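Local coordinates for protein post-proline cleaving enzyme (Rickettsia typhi, PDB 4HVT) that probably cleaves peptide bonds after proline in oligopeptides, acting as a serine peptidase of the prolyl oligopeptidase family, at residues A[645-650]-A[656-661]; A[24-29]-A[660-665]; A[587-592]-A[696-701]; A[597-602]-A[606-611]. All blocks are in the same frame, centred on the assembly; numbering follows the deposited sequence.

Contacts 1, 3 and 4 join parts of the α/β-hydrolase domain; contact 2 lays the N-terminal segment against it, and contact 4 also borders propeller loops. Along the chain, 24-29 comes first, then 587-592, 597-602, 606-611, 645-650, 656-661, 660-665 and 696-701. Contacts 1 and 2 share helix 655-664, centres about 9 Å apart. Contacts 1 and 3, about 12 Å apart between centres, reach one mixed sheet through adjacent strands 640-646 and 585-589. The centres of contacts 3 and 4 are about 23 Å apart, yet Ile592 packs on Tyr598 and Trp607. Leu27 on Tyr662, and Arg658 bonding to the Leu27 and Glu29 carbonyls, clasp the N-terminal segment to the catalytic domain near the probable triad acid Asp649.

Contact 1 of 4, residues A[645-650]-A[656-661]; sequences DSVLDQ and HGRIFE
Asp645 and Arg658 meet where the end of a strand faces the start of a helix, and the closest approach is polar without being a hydrogen bond. OD2 of Asp645 lies 3.2 Å from N of Arg658, but the angle is poor, and the same oxygen rests 3.5 Å from C of Gly657. Gly657 brings no side chain, which lets the carboxylate settle directly against the helix backbone; the CA atoms of Asp645 and Gly657 are 5.6 Å apart. Asp645 carries CG between its own backbone N and carbonyl carbon (chi1 72°), and this swings the carboxylate to the helix. A negative group this near the first turns would probably be favoured by the helix dipole.

The two segments belong to a beta-alpha-beta unit of the α/β-hydrolase fold, strand 640-646, helix 655-664 and strand 672-677. A type I turn from Ser646 to Asp649 leaves the strand, and Ser646 OG accepts from N of Leu648 at 3.3 Å, an ST turn. The turn delivers Asp649, which bonds to His682 and is consistent with the acid of a Ser-His-Asp triad.

The remaining touches set carbon against polar atoms. CG of Arg658 lies 3.7 Å from OD2 of Asp645. CG2 of Val647 approaches NH2 of Arg658 obliquely at 4.3 Å. Arginine suits the place because its extended chain carries the guanidinium beyond Asp645 to many acceptors: NH1 binds the carbonyls of Leu27 and Glu29, NH2 that of Ala30, and NE forms a salt bridge with Glu676.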
# COMPACT_ATOMS: atom_id res chain seq x y z
N ASP A 645 -1.84 12.17 -12.65
CA ASP A 645 -2.25 12.63 -11.34
C ASP A 645 -3.78 12.63 -11.18
O ASP A 645 -4.49 12.23 -12.12
CB ASP A 645 -1.58 13.99 -11.06
CG ASP A 645 -2.16 15.13 -11.86
OD1 ASP A 645 -3.39 15.23 -11.99
OD2 ASP A 645 -1.37 15.98 -12.29
N SER A 646 -4.32 13.03 -10.02
CA SER A 646 -5.79 13.02 -9.84
C SER A 646 -6.24 14.22 -9.02
O SER A 646 -5.59 14.60 -8.06
CB SER A 646 -6.29 11.71 -9.22
OG SER A 646 -7.71 11.76 -8.91
N VAL A 647 -7.37 14.77 -9.45
CA VAL A 647 -8.05 15.86 -8.80
C VAL A 647 -8.29 15.51 -7.30
O VAL A 647 -8.16 16.37 -6.45
CB VAL A 647 -9.40 16.17 -9.54
CG1 VAL A 647 -10.22 17.19 -8.75
CG2 VAL A 647 -9.13 16.71 -10.95
N LEU A 648 -8.62 14.27 -7.01
CA LEU A 648 -8.99 13.85 -5.67
C LEU A 648 -7.85 13.12 -4.98
O LEU A 648 -8.08 12.36 -4.03
CB LEU A 648 -10.27 13.02 -5.73
CG LEU A 648 -11.52 13.85 -6.09
CD1 LEU A 648 -12.73 12.93 -6.15
CD2 LEU A 648 -11.74 14.96 -5.09
N ASP A 649 -6.63 13.29 -5.49
CA ASP A 649 -5.45 12.77 -4.79
C ASP A 649 -5.21 13.70 -3.61
O ASP A 649 -4.64 14.76 -3.74
CB ASP A 649 -4.23 12.68 -5.73
CG ASP A 649 -3.01 12.00 -5.07
OD1 ASP A 649 -2.76 12.14 -3.82
OD2 ASP A 649 -2.27 11.35 -5.84
N GLN A 650 -5.68 13.26 -2.46
CA GLN A 650 -5.46 13.95 -1.21
C GLN A 650 -4.16 13.57 -0.48
O GLN A 650 -3.88 14.13 0.61
CB GLN A 650 -6.65 13.68 -0.28
CG GLN A 650 -7.96 14.10 -0.95
CD GLN A 650 -9.17 13.88 -0.05
OE1 GLN A 650 -9.28 12.84 0.56
NE2 GLN A 650 -10.06 14.91 0.05
N HIS A 656 1.89 18.25 -8.05
CA HIS A 656 3.19 17.70 -8.45
C HIS A 656 3.23 17.28 -9.91
O HIS A 656 4.19 17.59 -10.62
CB HIS A 656 3.63 16.54 -7.54
CG HIS A 656 3.74 16.92 -6.10
ND1 HIS A 656 4.86 17.52 -5.58
CD2 HIS A 656 2.88 16.77 -5.06
CE1 HIS A 656 4.69 17.73 -4.29
NE2 HIS A 656 3.48 17.32 -3.96
N GLY A 657 2.20 16.59 -10.34
CA GLY A 657 2.12 16.11 -11.74
C GLY A 657 1.87 17.30 -12.68
O GLY A 657 2.49 17.43 -13.75
N ARG A 658 0.97 18.19 -12.24
CA ARG A 658 0.60 19.34 -13.03
C ARG A 658 1.80 20.23 -13.30
O ARG A 658 2.06 20.59 -14.45
CB ARG A 658 -0.45 20.16 -12.32
CG ARG A 658 -1.83 19.62 -12.43
CD ARG A 658 -2.71 20.23 -11.37
NE ARG A 658 -4.10 19.83 -11.47
CZ ARG A 658 -5.07 20.35 -10.72
NH1 ARG A 658 -4.83 21.33 -9.85
NH2 ARG A 658 -6.31 19.90 -10.88
N ILE A 659 2.53 20.61 -12.25
CA ILE A 659 3.75 21.47 -12.46
C ILE A 659 4.87 20.87 -13.33
O ILE A 659 5.53 21.59 -14.16
CB ILE A 659 4.29 22.05 -11.11
CG1 ILE A 659 5.29 23.17 -11.36
CG2 ILE A 659 4.97 21.03 -10.17
CD1 ILE A 659 4.68 24.38 -12.02
N PHE A 660 5.08 19.55 -13.18
CA PHE A 660 6.07 18.88 -13.98
C PHE A 660 5.64 18.96 -15.47
O PHE A 660 6.44 19.23 -16.28
CB PHE A 660 6.18 17.46 -13.54
CG PHE A 660 7.38 16.73 -14.03
CD1 PHE A 660 8.64 17.31 -14.02
CD2 PHE A 660 7.27 15.38 -14.36
CE1 PHE A 660 9.73 16.63 -14.44
CE2 PHE A 660 8.36 14.68 -14.76
CZ PHE A 660 9.62 15.32 -14.77
N GLU A 661 4.37 18.64 -15.75
CA GLU A 661 3.82 18.77 -17.13
C GLU A 661 3.96 20.22 -17.62
O GLU A 661 4.36 20.49 -18.75
CB GLU A 661 2.35 18.39 -17.14
CG GLU A 661 1.53 18.66 -18.39
CD GLU A 661 2.04 17.95 -19.64
OE1 GLU A 661 3.05 17.19 -19.63
OE2 GLU A 661 1.44 18.21 -20.71

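Contact 2 of 4, residues A[24-29]-A[660-665]; sequences TKFLEE and FEYVLA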
# COMPACT_ATOMS: atom_id res chain seq x y z
N THR A 24 2.21 29.96 -12.42
CA THR A 24 1.90 28.57 -12.02
C THR A 24 0.73 28.46 -11.02
O THR A 24 0.26 27.35 -10.74
CB THR A 24 3.07 27.93 -11.22
OG1 THR A 24 3.19 28.58 -9.95
CG2 THR A 24 4.35 28.02 -11.89
N LYS A 25 0.31 29.59 -10.44
CA LYS A 25 -0.47 29.58 -9.19
C LYS A 25 -1.83 28.89 -9.32
O LYS A 25 -2.26 28.17 -8.42
CB LYS A 25 -0.64 31.01 -8.63
N PHE A 26 -2.49 29.08 -10.47
CA PHE A 26 -3.78 28.39 -10.75
C PHE A 26 -3.78 26.87 -10.57
O PHE A 26 -4.78 26.31 -10.22
CB PHE A 26 -4.32 28.76 -12.16
CG PHE A 26 -3.60 28.09 -13.34
CD1 PHE A 26 -2.33 28.49 -13.72
CD2 PHE A 26 -4.22 27.09 -14.10
CE1 PHE A 26 -1.68 27.93 -14.80
CE2 PHE A 26 -3.58 26.52 -15.17
CZ PHE A 26 -2.30 26.91 -15.52
N LEU A 27 -2.67 26.22 -10.89
CA LEU A 27 -2.53 24.75 -10.79
C LEU A 27 -2.48 24.24 -9.32
O LEU A 27 -2.74 23.05 -9.00
CB LEU A 27 -1.24 24.36 -11.49
CG LEU A 27 -1.18 24.56 -13.00
CD1 LEU A 27 0.25 24.36 -13.43
CD2 LEU A 27 -2.15 23.64 -13.69
N GLU A 28 -2.21 25.14 -8.38
CA GLU A 28 -2.17 24.79 -6.94
C GLU A 28 -3.54 24.42 -6.33
O GLU A 28 -3.64 23.87 -5.24
CB GLU A 28 -1.54 25.94 -6.15
CG GLU A 28 -0.13 26.30 -6.62
CD GLU A 28 0.50 27.43 -5.82
OE1 GLU A 28 -0.01 27.73 -4.74
OE2 GLU A 28 1.50 28.00 -6.23
N GLU A 29 -4.61 24.78 -7.01
CA GLU A 29 -5.96 24.59 -6.59
C GLU A 29 -6.43 23.31 -7.26
O GLU A 29 -6.52 23.27 -8.50
CB GLU A 29 -6.79 25.78 -7.06
CG GLU A 29 -8.16 25.87 -6.46
CD GLU A 29 -8.93 27.13 -6.84
OE1 GLU A 29 -8.38 28.17 -7.36
OE2 GLU A 29 -10.14 27.07 -6.60
N PHE A 660 5.08 19.55 -13.18
CA PHE A 660 6.07 18.88 -13.98
C PHE A 660 5.64 18.96 -15.47
O PHE A 660 6.44 19.23 -16.28
CB PHE A 660 6.18 17.46 -13.54
CG PHE A 660 7.38 16.73 -14.03
CD1 PHE A 660 8.64 17.31 -14.02
CD2 PHE A 660 7.27 15.38 -14.36
CE1 PHE A 660 9.73 16.63 -14.44
CE2 PHE A 660 8.36 14.68 -14.76
CZ PHE A 660 9.62 15.32 -14.77
N GLU A 661 4.37 18.64 -15.75
CA GLU A 661 3.82 18.77 -17.13
C GLU A 661 3.96 20.22 -17.62
O GLU A 661 4.36 20.49 -18.75
CB GLU A 661 2.35 18.39 -17.14
CG GLU A 661 1.53 18.66 -18.39
CD GLU A 661 2.04 17.95 -19.64
OE1 GLU A 661 3.05 17.19 -19.63
OE2 GLU A 661 1.44 18.21 -20.71
N TYR A 662 3.59 21.17 -16.77
CA TYR A 662 3.61 22.57 -17.19
C TYR A 662 5.00 23.02 -17.59
O TYR A 662 5.17 23.67 -18.64
CB TYR A 662 3.03 23.46 -16.10
CG TYR A 662 2.92 24.93 -16.53
CD1 TYR A 662 3.99 25.79 -16.40
CD2 TYR A 662 1.73 25.42 -16.99
CE1 TYR A 662 3.88 27.12 -16.78
CE2 TYR A 662 1.59 26.72 -17.38
CZ TYR A 662 2.66 27.57 -17.27
OH TYR A 662 2.47 28.85 -17.66
N VAL A 663 6.00 22.67 -16.79
CA VAL A 663 7.38 23.05 -17.09
C VAL A 663 7.95 22.26 -18.26
O VAL A 663 8.57 22.84 -19.16
CB VAL A 663 8.30 22.97 -15.86
CG1 VAL A 663 9.69 23.52 -16.21
CG2 VAL A 663 7.69 23.78 -14.74
N LEU A 664 7.73 20.94 -18.29
CA LEU A 664 8.30 20.12 -19.35
C LEU A 664 7.67 20.43 -20.68
O LEU A 664 8.35 20.42 -21.73
CB LEU A 664 8.14 18.62 -19.03
CG LEU A 664 9.33 17.92 -18.40
CD1 LEU A 664 8.93 16.46 -18.17
CD2 LEU A 664 10.54 17.96 -19.31
N ALA A 665 6.36 20.69 -20.67
CA ALA A 665 5.67 21.11 -21.91
C ALA A 665 6.46 22.14 -22.67
O ALA A 665 6.38 22.20 -23.91
CB ALA A 665 4.29 21.68 -21.60
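Leu27 and Tyr662 join the N-terminal segment of the chain to helix 655-664, an outer helix of the α/β-hydrolase fold, across more than 600 residues of sequence. The fit is tightest at Leu27, a buried residue in a short 3-10 turn whose backbone is held by N of Leu27 bonding to O of Thr24 at 3.1 Å. Its CD1 methyl presses on the root of the tyrosine, 4.0 Å from CB of Tyr662 and equally far from CD2 of that ring, and the two side chains cross at about a right angle. Leucine suits this spot because a branched end can fill the angle between the helix and the base of an aromatic side chain. Leu27 also touches Trp38 of helix 34-51 and Trp655, at the start of the helix that carries Tyr662, so it lies between these two helices.

The outer part is looser. Tyr662, with CG anti to the backbone N (chi1 -176°), reaches from the helix toward the N-terminal turn, and it remains partly exposed to solvent, as does Phe26. A tyrosine is well placed here, since its ring can pack while its hydroxyl lies at the end farthest from the helix. Phe26 is steadied from its own side by CG of Leu27, 3.6 Å above its ring plane and offset toward the rim, and by an edge-to-face contact with Trp38. Toward the helix the Phe26 ring offers its edge: CE2 of Tyr662 lies near the plane of that ring, 4.3 Å from CZ of Phe26.

Contact 3 of 4, residues A[587-592]-A[696-701]; sequences ACEVPI and INLYTF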
# COMPACT_ATOMS: atom_id res chain seq x y z
N ALA A 587 7.32 6.57 -16.98
CA ALA A 587 5.97 6.82 -16.44
C ALA A 587 6.11 7.27 -14.97
O ALA A 587 6.67 6.57 -14.16
CB ALA A 587 5.08 5.61 -16.59
N CYS A 588 5.72 8.52 -14.73
CA CYS A 588 5.79 9.21 -13.47
C CYS A 588 4.36 9.30 -12.95
O CYS A 588 3.56 10.16 -13.38
CB CYS A 588 6.37 10.57 -13.75
SG CYS A 588 6.66 11.55 -12.28
N GLU A 589 4.01 8.39 -12.06
CA GLU A 589 2.61 8.19 -11.71
C GLU A 589 2.30 8.78 -10.34
O GLU A 589 3.07 8.53 -9.39
CB GLU A 589 2.30 6.71 -11.68
CG GLU A 589 2.70 5.98 -12.92
CD GLU A 589 2.36 4.51 -12.85
OE1 GLU A 589 1.15 4.16 -12.88
OE2 GLU A 589 3.33 3.71 -12.74
N VAL A 590 1.20 9.53 -10.24
CA VAL A 590 0.70 10.19 -9.00
C VAL A 590 1.87 10.61 -8.12
O VAL A 590 1.98 10.19 -6.99
CB VAL A 590 -0.36 9.41 -8.26
CG1 VAL A 590 -1.63 9.31 -9.10
CG2 VAL A 590 0.12 8.01 -7.92
N PRO A 591 2.76 11.46 -8.67
CA PRO A 591 4.04 11.64 -8.03
C PRO A 591 4.02 12.64 -6.90
O PRO A 591 3.14 13.48 -6.82
CB PRO A 591 4.92 12.27 -9.12
CG PRO A 591 3.95 13.01 -9.99
CD PRO A 591 2.71 12.16 -9.98
N ILE A 592 4.99 12.48 -6.00
CA ILE A 592 5.50 13.61 -5.21
C ILE A 592 6.76 14.01 -5.98
O ILE A 592 7.55 13.14 -6.40
CB ILE A 592 5.77 13.26 -3.71
CG1 ILE A 592 6.10 14.53 -2.96
CG2 ILE A 592 6.81 12.17 -3.52
CD1 ILE A 592 6.27 14.29 -1.45
N ILE A 696 -4.49 0.60 -19.94
CA ILE A 696 -4.44 0.63 -21.40
C ILE A 696 -3.61 1.81 -21.89
O ILE A 696 -2.82 1.69 -22.83
CB ILE A 696 -5.87 0.68 -22.01
CG1 ILE A 696 -6.65 -0.61 -21.74
CG2 ILE A 696 -5.82 0.99 -23.50
CD1 ILE A 696 -8.15 -0.35 -21.76
N ASN A 697 -3.83 2.98 -21.29
CA ASN A 697 -3.07 4.17 -21.66
C ASN A 697 -1.59 4.00 -21.35
O ASN A 697 -0.72 4.26 -22.23
CB ASN A 697 -3.63 5.36 -20.95
CG ASN A 697 -4.94 5.84 -21.55
OD1 ASN A 697 -5.20 5.62 -22.75
ND2 ASN A 697 -5.76 6.53 -20.72
N LEU A 698 -1.31 3.48 -20.16
CA LEU A 698 0.06 3.30 -19.73
C LEU A 698 0.84 2.30 -20.59
O LEU A 698 1.99 2.56 -20.98
CB LEU A 698 0.09 2.90 -18.24
CG LEU A 698 1.51 2.91 -17.65
CD1 LEU A 698 1.58 3.52 -16.28
CD2 LEU A 698 2.01 1.49 -17.68
N TYR A 699 0.22 1.16 -20.84
CA TYR A 699 0.87 0.08 -21.63
C TYR A 699 0.93 0.41 -23.12
O TYR A 699 1.87 0.02 -23.76
CB TYR A 699 0.32 -1.32 -21.31
CG TYR A 699 0.95 -1.84 -20.05
CD1 TYR A 699 2.25 -2.33 -20.05
CD2 TYR A 699 0.25 -1.84 -18.88
CE1 TYR A 699 2.83 -2.78 -18.89
CE2 TYR A 699 0.83 -2.28 -17.72
CZ TYR A 699 2.11 -2.75 -17.73
OH TYR A 699 2.68 -3.19 -16.56
N THR A 700 -0.01 1.22 -23.62
CA THR A 700 0.07 1.68 -24.99
C THR A 700 1.29 2.60 -25.09
O THR A 700 2.09 2.44 -26.01
CB THR A 700 -1.24 2.34 -25.46
OG1 THR A 700 -2.31 1.40 -25.36
CG2 THR A 700 -1.10 2.84 -26.91
N PHE A 701 1.44 3.49 -24.11
CA PHE A 701 2.57 4.44 -24.08
C PHE A 701 3.91 3.67 -24.17
O PHE A 701 4.80 4.01 -24.94
CB PHE A 701 2.48 5.36 -22.83
CG PHE A 701 3.75 6.07 -22.52
CD1 PHE A 701 4.15 7.21 -23.24
CD2 PHE A 701 4.57 5.63 -21.52
CE1 PHE A 701 5.32 7.86 -22.91
CE2 PHE A 701 5.76 6.26 -21.22
CZ PHE A 701 6.13 7.36 -21.93
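Leu698 meets both Ala587 and Glu589 with a single methyl, and the contact is wholly buried. The apolar part is Ala587 CB against Leu698 CD1 at 4.1 Å. Alanine is a small residue that lets the helix come close to the strand, the nearest CA atoms, those of Ala587 and Leu698, being 7.6 Å apart. With CG anti to the backbone N (chi1 -171°), Leu698 stretches toward the sheet.

The second kind of contact sets a methyl against a carboxylate. CD1 of Leu698 lies 3.5 Å from OE1 of Glu589 and 3.7 Å from its CD, the two side chains crossing at about a right angle. Glu589 is extended beyond CG, and its buried carboxylate finds its polar partners outside the two segments: OE1 meets the hydroxyl of Tyr694, and OE2 makes a long, weak ion pair with Lys563.

Hydrogen bonding within the helix completes the account. O of Ile696 is gripped twice by Thr700, by N at 3.0 Å and by OG1 at 2.6 Å, from opposite faces of the carbonyl plane; threonine suits a buried helix face because its hydroxyl can bond back to the carbonyl four residues earlier.

Strand 585-589 runs between strands 560-565 and 640-646 in the α/β-hydrolase sheet, and helix 688-706 packs against it. Phe701 extends that packing to strand 640-646, Ile696 and Thr700 touch helix 56-67, and Tyr699 meets helix 498-505.

Contact 4 of 4, residues A[597-602]-A[606-611]; sequences RYKEFG and SWVTEY. With EDO (1,2-ethanediol), chain E.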
# COMPACT_ATOMS: atom_id res chain seq x y z
N ARG A 597 8.47 22.52 -2.10
CA ARG A 597 7.16 22.97 -1.64
C ARG A 597 6.25 21.85 -1.16
O ARG A 597 5.10 22.11 -0.84
CB ARG A 597 6.43 23.72 -2.79
CG ARG A 597 7.22 24.95 -3.25
CD ARG A 597 6.40 25.92 -4.11
NE ARG A 597 5.16 26.35 -3.51
CZ ARG A 597 4.08 26.79 -4.17
NH1 ARG A 597 4.08 26.92 -5.47
NH2 ARG A 597 3.00 27.13 -3.48
N TYR A 598 6.78 20.64 -1.05
CA TYR A 598 5.91 19.46 -0.76
C TYR A 598 5.09 19.61 0.51
O TYR A 598 3.98 19.08 0.57
CB TYR A 598 6.65 18.10 -0.78
CG TYR A 598 7.51 17.81 0.41
CD1 TYR A 598 6.99 17.18 1.52
CD2 TYR A 598 8.84 18.15 0.40
CE1 TYR A 598 7.76 16.92 2.61
CE2 TYR A 598 9.66 17.88 1.47
CZ TYR A 598 9.11 17.24 2.59
OH TYR A 598 9.85 16.94 3.69
N LYS A 599 5.60 20.36 1.50
CA LYS A 599 4.85 20.48 2.75
C LYS A 599 3.53 21.24 2.58
O LYS A 599 2.65 21.12 3.42
CB LYS A 599 5.65 21.17 3.87
CG LYS A 599 6.93 20.45 4.29
CD LYS A 599 7.69 21.07 5.46
CE LYS A 599 8.04 22.57 5.33
NZ LYS A 599 8.73 23.09 6.56
N GLU A 600 3.44 22.07 1.53
CA GLU A 600 2.28 22.90 1.30
C GLU A 600 1.10 22.17 0.68
O GLU A 600 0.06 22.76 0.56
CB GLU A 600 2.67 24.07 0.38
CG GLU A 600 3.72 24.98 0.95
CD GLU A 600 4.10 26.03 -0.09
OE1 GLU A 600 3.19 26.80 -0.49
OE2 GLU A 600 5.29 26.09 -0.51
N PHE A 601 1.27 20.91 0.28
CA PHE A 601 0.28 20.22 -0.55
C PHE A 601 -0.11 18.89 0.07
O PHE A 601 0.78 18.11 0.49
CB PHE A 601 0.83 19.99 -1.96
CG PHE A 601 1.04 21.27 -2.72
CD1 PHE A 601 -0.03 21.91 -3.34
CD2 PHE A 601 2.29 21.85 -2.79
CE1 PHE A 601 0.16 23.10 -4.01
CE2 PHE A 601 2.48 23.08 -3.42
CZ PHE A 601 1.43 23.69 -4.06
N GLY A 602 -1.41 18.60 0.12
CA GLY A 602 -1.87 17.29 0.61
C GLY A 602 -1.36 16.99 2.02
O GLY A 602 -1.32 17.92 2.85
N SER A 606 3.54 15.15 6.57
CA SER A 606 3.81 13.83 7.17
C SER A 606 5.18 13.24 6.83
O SER A 606 5.66 12.37 7.51
CB SER A 606 2.64 12.93 6.92
OG SER A 606 2.57 12.61 5.64
N TRP A 607 5.83 13.73 5.79
CA TRP A 607 7.06 13.14 5.29
C TRP A 607 8.33 13.94 5.49
O TRP A 607 9.35 13.62 4.88
CB TRP A 607 6.89 12.80 3.81
CG TRP A 607 5.61 12.04 3.53
CD1 TRP A 607 5.20 10.86 4.13
CD2 TRP A 607 4.56 12.41 2.60
NE1 TRP A 607 3.99 10.49 3.62
CE2 TRP A 607 3.55 11.44 2.73
CE3 TRP A 607 4.38 13.49 1.70
CZ2 TRP A 607 2.39 11.47 2.00
CZ3 TRP A 607 3.18 13.56 0.97
CH2 TRP A 607 2.19 12.50 1.12
N VAL A 608 8.31 14.91 6.38
CA VAL A 608 9.49 15.66 6.65
C VAL A 608 10.66 14.78 7.10
O VAL A 608 11.81 15.05 6.81
CB VAL A 608 9.19 16.77 7.69
CG1 VAL A 608 10.50 17.41 8.09
CG2 VAL A 608 8.25 17.80 7.07
N THR A 609 10.39 13.71 7.86
CA THR A 609 11.46 12.82 8.31
C THR A 609 11.93 11.89 7.22
O THR A 609 12.99 11.26 7.38
CB THR A 609 11.02 12.01 9.57
OG1 THR A 609 9.82 11.29 9.27
CG2 THR A 609 10.83 12.92 10.74
N GLU A 610 11.19 11.77 6.12
CA GLU A 610 11.61 10.98 4.97
C GLU A 610 12.51 11.80 4.04
O GLU A 610 13.46 11.26 3.51
CB GLU A 610 10.44 10.37 4.20
CG GLU A 610 10.88 9.41 3.11
CD GLU A 610 11.45 8.09 3.57
OE1 GLU A 610 11.45 7.88 4.82
OE2 GLU A 610 11.89 7.27 2.68
N TYR A 611 12.18 13.06 3.79
CA TYR A 611 12.85 13.81 2.74
C TYR A 611 13.75 14.94 3.25
O TYR A 611 14.58 15.45 2.51
CB TYR A 611 11.81 14.39 1.80
CG TYR A 611 10.94 13.35 1.09
CD1 TYR A 611 11.48 12.43 0.17
CD2 TYR A 611 9.59 13.31 1.33
CE1 TYR A 611 10.68 11.47 -0.44
CE2 TYR A 611 8.78 12.36 0.71
CZ TYR A 611 9.34 11.47 -0.19
OH TYR A 611 8.51 10.53 -0.77
C1 EDO E . -5.12 19.52 0.58
O1 EDO E . -5.20 18.38 -0.28
C2 EDO E . -4.48 20.72 -0.07
O2 EDO E . -3.05 20.75 0.01
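The ring of Tyr598 is sandwiched: CG of Lys599 lies 4.0 Å above one face, and CD2 of Tyr611 4.1 Å above the opposite one, both offset toward the rim. Tyr611 turns its edge to that face, a T-shaped pair with planes at 72° and centroids 5.5 Å apart, while N of Val608 sits at the edge of the Tyr598 ring. CG of Tyr598 lies between its backbone N and carbonyl carbon (chi1 75°), which brings the ring to the helix start.

There OH of Tyr598 is 3.2 Å from CA of Val608; its hydrogen bond goes to the carbonyl of Gly612. Tyrosine suits the place because its ring packs between Lys599 and Tyr611 while its hydroxyl finds that carbonyl. CD of Lys599 rests 3.7 Å from CG2 of Val608, and the ammonium beyond forms salt bridges with Asp613 and Glu615. Away from the interface, Arg597 grips Glu600 side-on through NE and NH2. Gly602, with positive phi, gives its N-H to ethanediol, probably from the crystallisation liquor.

The loop after strand 585-589 is hereby folded onto helix 608-611, Trp607 standing at the N-cap. Tyr611 reaches Asn567 at the start of helix 567-578, and Tyr598 touches His656 of helix 655-664.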